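Local coordinates for endo-alpha-mannosidase (Bacteroides thetaiotaomicron, PDB 4ACY), which hydrolyses alpha-mannosidic linkages inside glycan chains, as an endo-acting glycoside hydrolase of family 99, at residues A[141-146]-A[176-181]; A[120-125]-A[149-154]; A[45-50]-A[327-332]. All blocks are in the same frame, centred on the assembly; numbering follows the deposited sequence.

Contact 1 (A[141-146]-A[176-181])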
loop_
_atom_site.group_PDB
_atom_site.type_symbol
_atom_site.label_atom_id
_atom_site.label_comp_id
_atom_site.label_asym_id
_atom_site.label_seq_id
_atom_site.Cartn_x
_atom_site.Cartn_y
_atom_site.Cartn_z
ATOM N N GLU A 141 2.824 17.602 -6.188
ATOM C CA GLU A 141 1.769 17.289 -7.150
ATOM C C GLU A 141 0.419 17.016 -6.494
ATOM O O GLU A 141 -0.626 17.418 -7.022
ATOM C CB GLU A 141 2.198 16.154 -8.096
ATOM C CG GLU A 141 3.418 16.510 -8.955
ATOM C CD GLU A 141 3.143 17.671 -9.911
ATOM O OE1 GLU A 141 2.016 17.764 -10.437
ATOM O OE2 GLU A 141 4.058 18.496 -10.121
ATOM N N ALA A 142 0.431 16.359 -5.332
ATOM C CA ALA A 142 -0.815 16.108 -4.607
ATOM C C ALA A 142 -1.460 17.425 -4.149
ATOM O O ALA A 142 -2.679 17.591 -4.240
ATOM C CB ALA A 142 -0.570 15.173 -3.411
ATOM N N ALA A 143 -0.629 18.355 -3.688
ATOM C CA ALA A 143 -1.113 19.636 -3.172
ATOM C C ALA A 143 -1.839 20.471 -4.234
ATOM O O ALA A 143 -2.742 21.229 -3.896
ATOM C CB ALA A 143 0.010 20.429 -2.537
ATOM N N LYS A 144 -1.469 20.311 -5.505
ATOM C CA LYS A 144 -2.143 21.035 -6.615
ATOM C C LYS A 144 -3.607 20.632 -6.825
ATOM O O LYS A 144 -4.408 21.406 -7.367
ATOM C CB LYS A 144 -1.398 20.839 -7.938
ATOM C CG LYS A 144 0.051 21.278 -7.966
ATOM C CD LYS A 144 0.514 21.349 -9.413
ATOM C CE LYS A 144 1.994 21.084 -9.602
ATOM N NZ LYS A 144 2.865 21.938 -8.778
ATOM N N VAL A 145 -3.955 19.420 -6.412
ATOM C CA VAL A 145 -5.285 18.875 -6.672
ATOM C C VAL A 145 -6.049 18.523 -5.391
ATOM O O VAL A 145 -7.144 17.970 -5.449
ATOM C CB VAL A 145 -5.198 17.645 -7.627
ATOM C CG1 VAL A 145 -4.480 18.015 -8.923
ATOM C CG2 VAL A 145 -4.465 16.490 -6.930
ATOM N N GLY A 146 -5.457 18.815 -4.234
ATOM C CA GLY A 146 -6.088 18.513 -2.944
ATOM C C GLY A 146 -5.924 17.068 -2.475
ATOM O O GLY A 146 -6.636 16.620 -1.572
ATOM N N GLY A 176 6.049 17.322 7.390
ATOM C CA GLY A 176 4.872 17.618 8.228
ATOM C C GLY A 176 4.216 18.970 8.007
ATOM O O GLY A 176 3.004 19.122 8.220
ATOM N N ASP A 177 5.012 19.946 7.572
ATOM C CA ASP A 177 4.503 21.273 7.231
ATOM C C ASP A 177 3.900 21.356 5.829
ATOM O O ASP A 177 3.301 22.367 5.473
ATOM C CB ASP A 177 5.628 22.314 7.326
ATOM C CG ASP A 177 6.066 22.589 8.744
ATOM O OD1 ASP A 177 5.491 22.028 9.698
ATOM O OD2 ASP A 177 7.006 23.390 8.909
ATOM N N HIS A 178 4.077 20.313 5.018
ATOM C CA HIS A 178 3.583 20.350 3.647
ATOM C C HIS A 178 2.053 20.383 3.561
ATOM O O HIS A 178 1.386 19.629 4.260
ATOM C CB HIS A 178 4.138 19.180 2.829
ATOM C CG HIS A 178 4.062 19.409 1.354
ATOM N ND1 HIS A 178 5.160 19.738 0.588
ATOM C CD2 HIS A 178 3.005 19.399 0.511
ATOM C CE1 HIS A 178 4.786 19.905 -0.667
ATOM N NE2 HIS A 178 3.482 19.700 -0.741
ATOM N N PRO A 179 1.497 21.256 2.700
ATOM C CA PRO A 179 0.043 21.304 2.517
ATOM C C PRO A 179 -0.568 19.931 2.194
ATOM O O PRO A 179 -1.715 19.671 2.569
ATOM C CB PRO A 179 -0.147 22.250 1.327
ATOM C CG PRO A 179 1.094 23.037 1.241
ATOM C CD PRO A 179 2.200 22.284 1.898
ATOM N N ALA A 180 0.191 19.057 1.533
ATOM C CA ALA A 180 -0.341 17.738 1.146
ATOM C C ALA A 180 -0.043 16.628 2.146
ATOM O O ALA A 180 -0.376 15.470 1.896
ATOM C CB ALA A 180 0.150 17.337 -0.248
ATOM N N PHE A 181 0.592 16.955 3.265
ATOM C CA PHE A 181 0.832 15.939 4.302
ATOM C C PHE A 181 -0.492 15.534 4.945
ATOM O O PHE A 181 -1.251 16.381 5.430
ATOM C CB PHE A 181 1.824 16.471 5.340
ATOM C CG PHE A 181 2.263 15.453 6.366
ATOM C CD1 PHE A 181 3.257 14.530 6.062
ATOM C CD2 PHE A 181 1.723 15.451 7.654
ATOM C CE1 PHE A 181 3.683 13.590 6.997
ATOM C CE2 PHE A 181 2.153 14.512 8.609
ATOM C CZ PHE A 181 3.131 13.578 8.278
#
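The methyl group of Ala180 rests against Ala142 and Ala143 on helix 133-145, joining the C-terminal part of this helix in the (beta/alpha)8 barrel to the loop that follows the next helix, 161-175. Ala180 CB lies 3.9 Å from Ala142 CB and 3.8 Å from Ala143 CB, and it also reaches the helix backbone, 3.7 Å from Ala143 N. Alanine suits all three places, since a single methyl lets loop and helix come this close. Ala143 CB touches two more loop residues. It meets the edge of the His178 imidazole near the ring plane, 4.0 Å from NE2, while Pro179 CB approaches less closely. With its CG anti to the backbone N (chi1 -160°), the His178 ring is carried toward the helix, where it also packs on Leu139 and Asp140.

Behind these contacts, a type I turn from His178 to Phe181 presents Ala180, closed by the bond from Phe181 N to His178 O (3.0 Å). Proline fits the second position of such a turn because its ring restricts phi to about the value required. Lys148 NZ binds Pro179 O. Gly176 CA sits 3.8 Å above the plane of the Phe181 ring, over its centre.

Contact 2 (A[120-125]-A[149-154])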
loop_
_atom_site.group_PDB
_atom_site.type_symbol
_atom_site.label_atom_id
_atom_site.label_comp_id
_atom_site.label_asym_id
_atom_site.label_seq_id
_atom_site.Cartn_x
_atom_site.Cartn_y
_atom_site.Cartn_z
ATOM N N LEU A 120 -2.618 8.804 -0.645
ATOM C CA LEU A 120 -1.637 7.811 -1.100
ATOM C C LEU A 120 -0.778 7.528 0.127
ATOM O O LEU A 120 -0.370 8.466 0.820
ATOM C CB LEU A 120 -0.752 8.409 -2.215
ATOM C CG LEU A 120 -1.298 8.797 -3.601
ATOM C CD1 LEU A 120 -2.291 9.966 -3.568
ATOM C CD2 LEU A 120 -0.131 9.175 -4.499
ATOM N N SER A 121 -0.500 6.254 0.395
ATOM C CA SER A 121 0.441 5.880 1.440
ATOM C C SER A 121 1.694 5.395 0.757
ATOM O O SER A 121 1.707 4.334 0.150
ATOM C CB SER A 121 -0.128 4.774 2.319
ATOM O OG SER A 121 0.727 4.592 3.441
ATOM N N VAL A 122 2.740 6.205 0.809
ATOM C CA VAL A 122 3.952 5.878 0.083
ATOM C C VAL A 122 4.861 4.938 0.854
ATOM O O VAL A 122 5.165 5.165 2.035
ATOM C CB VAL A 122 4.725 7.162 -0.340
ATOM C CG1 VAL A 122 5.222 7.935 0.866
ATOM C CG2 VAL A 122 5.882 6.801 -1.253
ATOM N N THR A 123 5.327 3.907 0.161
ATOM C CA THR A 123 6.327 3.005 0.708
ATOM C C THR A 123 7.535 3.779 1.295
ATOM O O THR A 123 8.084 4.686 0.646
ATOM C CB THR A 123 6.725 1.978 -0.389
ATOM O OG1 THR A 123 7.368 0.855 0.210
ATOM C CG2 THR A 123 7.631 2.642 -1.450
ATOM N N TRP A 124 7.951 3.422 2.518
ATOM C CA TRP A 124 9.037 4.146 3.187
ATOM C C TRP A 124 10.060 3.159 3.738
ATOM O O TRP A 124 9.738 2.315 4.582
ATOM C CB TRP A 124 8.490 5.034 4.314
ATOM C CG TRP A 124 9.566 5.848 4.964
ATOM C CD1 TRP A 124 10.238 5.549 6.121
ATOM C CD2 TRP A 124 10.126 7.071 4.477
ATOM N NE1 TRP A 124 11.169 6.534 6.392
ATOM C CE2 TRP A 124 11.120 7.476 5.400
ATOM C CE3 TRP A 124 9.876 7.872 3.357
ATOM C CZ2 TRP A 124 11.869 8.656 5.233
ATOM C CZ3 TRP A 124 10.626 9.048 3.186
ATOM C CH2 TRP A 124 11.604 9.424 4.127
ATOM N N TRP A 125 11.286 3.266 3.240
ATOM C CA TRP A 125 12.308 2.250 3.500
ATOM C C TRP A 125 13.413 2.712 4.450
ATOM O O TRP A 125 14.520 2.178 4.440
ATOM C CB TRP A 125 12.856 1.718 2.166
ATOM C CG TRP A 125 11.872 0.797 1.522
ATOM C CD1 TRP A 125 10.931 1.117 0.579
ATOM C CD2 TRP A 125 11.704 -0.596 1.803
ATOM N NE1 TRP A 125 10.188 0.002 0.255
ATOM C CE2 TRP A 125 10.655 -1.067 0.980
ATOM C CE3 TRP A 125 12.354 -1.499 2.655
ATOM C CZ2 TRP A 125 10.217 -2.399 1.007
ATOM C CZ3 TRP A 125 11.924 -2.818 2.679
ATOM C CH2 TRP A 125 10.870 -3.260 1.849
ATOM N N VAL A 149 -0.744 12.737 1.266
ATOM C CA VAL A 149 0.267 11.673 1.311
ATOM C C VAL A 149 0.518 11.247 2.759
ATOM O O VAL A 149 0.787 12.090 3.625
ATOM C CB VAL A 149 1.606 12.163 0.694
ATOM C CG1 VAL A 149 2.697 11.118 0.834
ATOM C CG2 VAL A 149 1.416 12.583 -0.782
ATOM N N CYS A 150 0.430 9.948 3.023
ATOM C CA CYS A 150 0.896 9.427 4.300
ATOM C C CYS A 150 1.953 8.373 4.016
ATOM O O CYS A 150 2.339 8.174 2.860
ATOM C CB CYS A 150 -0.275 8.875 5.134
ATOM S SG CYS A 150 -1.069 7.391 4.467
ATOM N N PHE A 151 2.435 7.698 5.057
ATOM C CA PHE A 151 3.626 6.872 4.903
ATOM C C PHE A 151 3.410 5.453 5.371
ATOM O O PHE A 151 2.721 5.224 6.372
ATOM C CB PHE A 151 4.815 7.538 5.618
ATOM C CG PHE A 151 5.246 8.805 4.953
ATOM C CD1 PHE A 151 4.490 9.977 5.094
ATOM C CD2 PHE A 151 6.370 8.818 4.139
ATOM C CE1 PHE A 151 4.857 11.157 4.416
ATOM C CE2 PHE A 151 6.750 9.981 3.469
ATOM C CZ PHE A 151 5.994 11.151 3.608
ATOM N N HIS A 152 3.994 4.524 4.609
ATOM C CA HIS A 152 3.888 3.093 4.844
ATOM C C HIS A 152 5.273 2.604 5.248
ATOM O O HIS A 152 6.156 2.474 4.409
ATOM C CB HIS A 152 3.426 2.408 3.540
ATOM C CG HIS A 152 2.980 0.987 3.722
ATOM N ND1 HIS A 152 2.648 0.182 2.658
ATOM C CD2 HIS A 152 2.778 0.241 4.835
ATOM C CE1 HIS A 152 2.266 -1.006 3.103
ATOM N NE2 HIS A 152 2.342 -1.000 4.424
ATOM N N ILE A 153 5.475 2.399 6.546
ATOM C CA ILE A 153 6.804 2.070 7.072
ATOM C C ILE A 153 7.133 0.602 6.842
ATOM O O ILE A 153 6.473 -0.292 7.383
ATOM C CB ILE A 153 6.916 2.425 8.565
ATOM C CG1 ILE A 153 6.514 3.887 8.784
ATOM C CG2 ILE A 153 8.344 2.134 9.119
ATOM C CD1 ILE A 153 7.452 4.916 8.174
ATOM N N GLU A 154 8.168 0.371 6.039
ATOM C CA GLU A 154 8.479 -0.976 5.569
ATOM C C GLU A 154 9.515 -1.630 6.480
ATOM O O GLU A 154 10.068 -0.948 7.342
ATOM C CB GLU A 154 8.974 -0.929 4.128
ATOM C CG GLU A 154 7.932 -0.343 3.159
ATOM C CD GLU A 154 6.873 -1.336 2.738
ATOM O OE1 GLU A 154 6.907 -2.508 3.192
ATOM O OE2 GLU A 154 5.992 -0.936 1.925
HETATM O O HOH W 1 2.837 1.597 0.077
#
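Backbone hydrogen bonds alternate between Leu120-Trp124 and Cys150-Glu154 in the regular parallel pattern. Cys150 N donates to Leu120 O (2.8 Å) and Val122 N to Cys150 O, after which His152 N, Trp124 N and Glu154 N carry the pairing onward. Apolar packing fills the face bearing Val122, Trp124, Val149, Phe151 and Ile153. Val122 CG1 touches Phe151 CD2 at 3.6 Å, and Ile153 CD1 lies 3.5 Å from Trp124 CD1. The edge of Phe151 points at the face of the Trp124 indole in an offset edge-to-face pair, planes 81° apart. Large hydrophobic residues suit this face because helices 133-145 and 161-175 cover it. These neighbouring strands of the (beta/alpha)8 barrel, inclined at 38°, are connected by helix 133-145 in a beta-alpha-beta crossover.

Polar contacts gather on the other face, where small Ser121 and Cys150 sit side by side. A water lies 2.9 Å from His152 ND1, in the ring plane at its edge, and donates to Ser121 O; Tyr246 holds His152 NE2. Bent at chi2 (-81°), Glu154 turns its OE2 to Thr123 OG1, which donates to it on the anti side (2.8 Å). Glu154 CB stands 3.4 Å from the Trp125 six-membered ring centroid, a CH-pi contact.

Contact 3 (A[45-50]-A[327-332]). With FMT (formic acid), chain F.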
loop_
_atom_site.group_PDB
_atom_site.type_symbol
_atom_site.label_atom_id
_atom_site.label_comp_id
_atom_site.label_asym_id
_atom_site.label_seq_id
_atom_site.Cartn_x
_atom_site.Cartn_y
_atom_site.Cartn_z
ATOM N N PHE A 45 -2.149 2.116 -1.587
ATOM C CA PHE A 45 -0.739 1.809 -1.315
ATOM C C PHE A 45 0.124 2.131 -2.551
ATOM O O PHE A 45 -0.041 1.538 -3.638
ATOM C CB PHE A 45 -0.566 0.376 -0.780
ATOM C CG PHE A 45 -1.062 0.227 0.636
ATOM C CD1 PHE A 45 -0.484 0.990 1.666
ATOM C CD2 PHE A 45 -2.125 -0.620 0.939
ATOM C CE1 PHE A 45 -0.974 0.899 2.991
ATOM C CE2 PHE A 45 -2.600 -0.728 2.261
ATOM C CZ PHE A 45 -2.034 0.032 3.280
ATOM N N TYR A 46 1.007 3.106 -2.381
ATOM C CA TYR A 46 1.769 3.666 -3.497
ATOM C C TYR A 46 3.243 3.299 -3.371
ATOM O O TYR A 46 3.820 3.399 -2.278
ATOM C CB TYR A 46 1.620 5.193 -3.507
ATOM C CG TYR A 46 2.278 5.828 -4.708
ATOM C CD1 TYR A 46 1.588 5.935 -5.924
ATOM C CD2 TYR A 46 3.587 6.294 -4.647
ATOM C CE1 TYR A 46 2.199 6.474 -7.041
ATOM C CE2 TYR A 46 4.217 6.850 -5.772
ATOM C CZ TYR A 46 3.503 6.943 -6.967
ATOM O OH TYR A 46 4.123 7.471 -8.093
ATOM N N TYR A 47 3.853 2.907 -4.490
ATOM C CA TYR A 47 5.242 2.457 -4.535
ATOM C C TYR A 47 6.091 3.381 -5.397
ATOM O O TYR A 47 5.775 3.637 -6.569
ATOM C CB TYR A 47 5.315 0.981 -4.985
ATOM C CG TYR A 47 4.620 0.124 -3.955
ATOM C CD1 TYR A 47 3.237 -0.033 -3.968
ATOM C CD2 TYR A 47 5.338 -0.443 -2.898
ATOM C CE1 TYR A 47 2.582 -0.747 -2.971
ATOM C CE2 TYR A 47 4.695 -1.153 -1.905
ATOM C CZ TYR A 47 3.324 -1.302 -1.943
ATOM O OH TYR A 47 2.679 -2.018 -0.952
ATOM N N ASN A 48 7.134 3.918 -4.777
ATOM C CA ASN A 48 7.990 4.917 -5.419
ATOM C C ASN A 48 9.388 4.368 -5.705
ATOM O O ASN A 48 10.399 5.099 -5.729
ATOM C CB ASN A 48 8.041 6.188 -4.571
ATOM C CG ASN A 48 8.774 5.984 -3.250
ATOM O OD1 ASN A 48 8.958 4.852 -2.789
ATOM N ND2 ASN A 48 9.214 7.083 -2.647
ATOM N N TRP A 49 9.431 3.073 -5.970
ATOM C CA TRP A 49 10.699 2.373 -6.069
ATOM C C TRP A 49 11.146 2.081 -7.495
ATOM O O TRP A 49 12.156 1.426 -7.682
ATOM C CB TRP A 49 10.697 1.100 -5.207
ATOM C CG TRP A 49 9.606 0.093 -5.479
ATOM C CD1 TRP A 49 8.923 -0.124 -6.652
ATOM C CD2 TRP A 49 9.109 -0.863 -4.543
ATOM N NE1 TRP A 49 8.023 -1.170 -6.492
ATOM C CE2 TRP A 49 8.130 -1.642 -5.206
ATOM C CE3 TRP A 49 9.422 -1.159 -3.204
ATOM C CZ2 TRP A 49 7.440 -2.684 -4.569
ATOM C CZ3 TRP A 49 8.741 -2.194 -2.569
ATOM C CH2 TRP A 49 7.759 -2.945 -3.250
ATOM N N TYR A 50 10.428 2.618 -8.483
ATOM C CA TYR A 50 10.696 2.284 -9.883
ATOM C C TYR A 50 11.704 3.257 -10.455
ATOM O O TYR A 50 11.697 4.426 -10.112
ATOM C CB TYR A 50 9.411 2.295 -10.703
ATOM C CG TYR A 50 8.412 1.277 -10.201
ATOM C CD1 TYR A 50 8.600 -0.086 -10.437
ATOM C CD2 TYR A 50 7.303 1.673 -9.459
ATOM C CE1 TYR A 50 7.702 -1.030 -9.958
ATOM C CE2 TYR A 50 6.387 0.739 -8.991
ATOM C CZ TYR A 50 6.608 -0.605 -9.221
ATOM O OH TYR A 50 5.710 -1.511 -8.723
ATOM N N PHE A 327 -2.161 0.825 -5.532
ATOM C CA PHE A 327 -2.040 1.613 -6.743
ATOM C C PHE A 327 -1.086 0.922 -7.734
ATOM O O PHE A 327 -1.427 0.716 -8.894
ATOM C CB PHE A 327 -1.566 3.041 -6.480
ATOM C CG PHE A 327 -1.474 3.858 -7.752
ATOM C CD1 PHE A 327 -2.635 4.195 -8.443
ATOM C CD2 PHE A 327 -0.243 4.216 -8.287
ATOM C CE1 PHE A 327 -2.578 4.898 -9.635
ATOM C CE2 PHE A 327 -0.179 4.926 -9.477
ATOM C CZ PHE A 327 -1.350 5.274 -10.142
ATOM N N ASN A 328 0.117 0.567 -7.292
ATOM C CA ASN A 328 1.134 0.177 -8.263
ATOM C C ASN A 328 2.197 -0.772 -7.732
ATOM O O ASN A 328 3.397 -0.557 -7.949
ATOM C CB ASN A 328 1.800 1.412 -8.906
ATOM C CG ASN A 328 2.574 2.269 -7.905
ATOM O OD1 ASN A 328 2.311 2.238 -6.694
ATOM N ND2 ASN A 328 3.535 3.053 -8.418
ATOM N N GLU A 329 1.748 -1.824 -7.053
ATOM C CA GLU A 329 2.661 -2.916 -6.700
ATOM C C GLU A 329 2.600 -3.895 -7.869
ATOM O O GLU A 329 1.888 -4.909 -7.826
ATOM C CB GLU A 329 2.235 -3.580 -5.385
ATOM C CG GLU A 329 3.412 -3.952 -4.435
ATOM C CD GLU A 329 4.425 -4.946 -5.023
ATOM O OE1 GLU A 329 4.438 -5.169 -6.248
ATOM O OE2 GLU A 329 5.246 -5.498 -4.235
ATOM N N TRP A 330 3.324 -3.544 -8.930
ATOM C CA TRP A 330 3.302 -4.291 -10.177
ATOM C C TRP A 330 3.809 -5.712 -9.994
ATOM O O TRP A 330 3.288 -6.639 -10.631
ATOM C CB TRP A 330 4.084 -3.543 -11.279
ATOM C CG TRP A 330 3.312 -2.356 -11.785
ATOM C CD1 TRP A 330 3.380 -1.077 -11.321
ATOM C CD2 TRP A 330 2.312 -2.355 -12.826
ATOM N NE1 TRP A 330 2.509 -0.271 -12.017
ATOM C CE2 TRP A 330 1.831 -1.032 -12.935
ATOM C CE3 TRP A 330 1.777 -3.345 -13.671
ATOM C CZ2 TRP A 330 0.848 -0.661 -13.871
ATOM C CZ3 TRP A 330 0.800 -2.974 -14.598
ATOM C CH2 TRP A 330 0.347 -1.640 -14.682
ATOM N N HIS A 331 4.789 -5.903 -9.107
ATOM C CA HIS A 331 5.371 -7.246 -8.956
ATOM C C HIS A 331 4.332 -8.233 -8.495
ATOM O O HIS A 331 4.440 -9.421 -8.787
ATOM C CB HIS A 331 6.523 -7.283 -7.948
ATOM C CG HIS A 331 7.555 -6.227 -8.154
ATOM N ND1 HIS A 331 8.274 -6.096 -9.324
ATOM C CD2 HIS A 331 8.014 -5.273 -7.316
ATOM C CE1 HIS A 331 9.114 -5.081 -9.205
ATOM N NE2 HIS A 331 8.984 -4.573 -7.991
ATOM N N GLU A 332 3.323 -7.747 -7.770
ATOM C CA GLU A 332 2.346 -8.635 -7.154
ATOM C C GLU A 332 0.995 -8.643 -7.860
ATOM O O GLU A 332 0.065 -9.317 -7.426
ATOM C CB GLU A 332 2.184 -8.298 -5.670
ATOM C CG GLU A 332 3.474 -8.598 -4.911
ATOM C CD GLU A 332 3.350 -8.464 -3.420
ATOM O OE1 GLU A 332 2.450 -7.732 -2.934
ATOM O OE2 GLU A 332 4.214 -9.054 -2.717
HETATM C C FMT F . 4.539 -3.741 1.295
HETATM O O1 FMT F . 4.876 -4.588 0.459
HETATM O O2 FMT F . 4.135 -2.613 1.001
#
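Where the first and last strands of the (beta/alpha)8 barrel meet, the end of strand 42-46 and the loop after it lock onto the loop after strand 322-324, chiefly through Asn328 and Tyr47. The Asn328 amide pairs with the Tyr47 backbone at both ends: Tyr47 N donates to Asn328 OD1 (2.8 Å), and Asn328 ND2 donates to Tyr47 O (3.0 Å), in the carbonyl plane on a lone pair. With CG between its backbone N and carbonyl carbon (chi1 64°), the amide reaches across to Tyr47, and Tyr97 OH takes a further bond from ND2. Asparagine suits this place by offering an acceptor and a donor side by side; a leucine here would probably leave both Tyr47 backbone groups without their mates. Phe327 N donates to Phe45 O (2.9 Å), while the Tyr46 and Phe327 rings run nearly parallel but slid apart, Tyr46 CD1 touching Phe327 CD2 at 3.4 Å.

Tyr50 OH donates to Asn328 O at 2.6 Å. The edge of Trp330 is turned toward the Tyr50 face, planes 78° apart, in an aromatic cluster with Trp49 and His331. Glu329 CG lies over the Tyr47 face, 3.7 Å from the ring centroid, and its OE2 meets the edge of Trp49. Tyr47 OH donates to O2 of a formic acid molecule (2.5 Å), probably from the crystallisation liquor, and also bonds Tyr248. Aromatic and acidic side chains on loops at the C-terminal ends of the strands are consistent with the substrate-binding cleft of a (beta/alpha)8 glycoside hydrolase.

How the contacts relate
From the N terminus, the chain enters contact 3 at 45-50 and completes it only at 327-332, closing a long loop that holds both other contacts. Inside it, contact 2 opens at 120-125, contact 1 opens at 141-146, contact 2 closes at 149-154 and contact 1 at 176-181, making these two cross. Contact 2 pairs the second and third barrel strands, contact 3 joins the end of the first and its loop to the loop after the eighth, and contact 1 sets the end of helix 133-145 against the loop after helix 161-175. Contacts 1 and 2 touch where Ala180 O probably bonds Val149 N; contacts 2 and 3 share the sheet through Tyr46 beside Ser121 and Thr123.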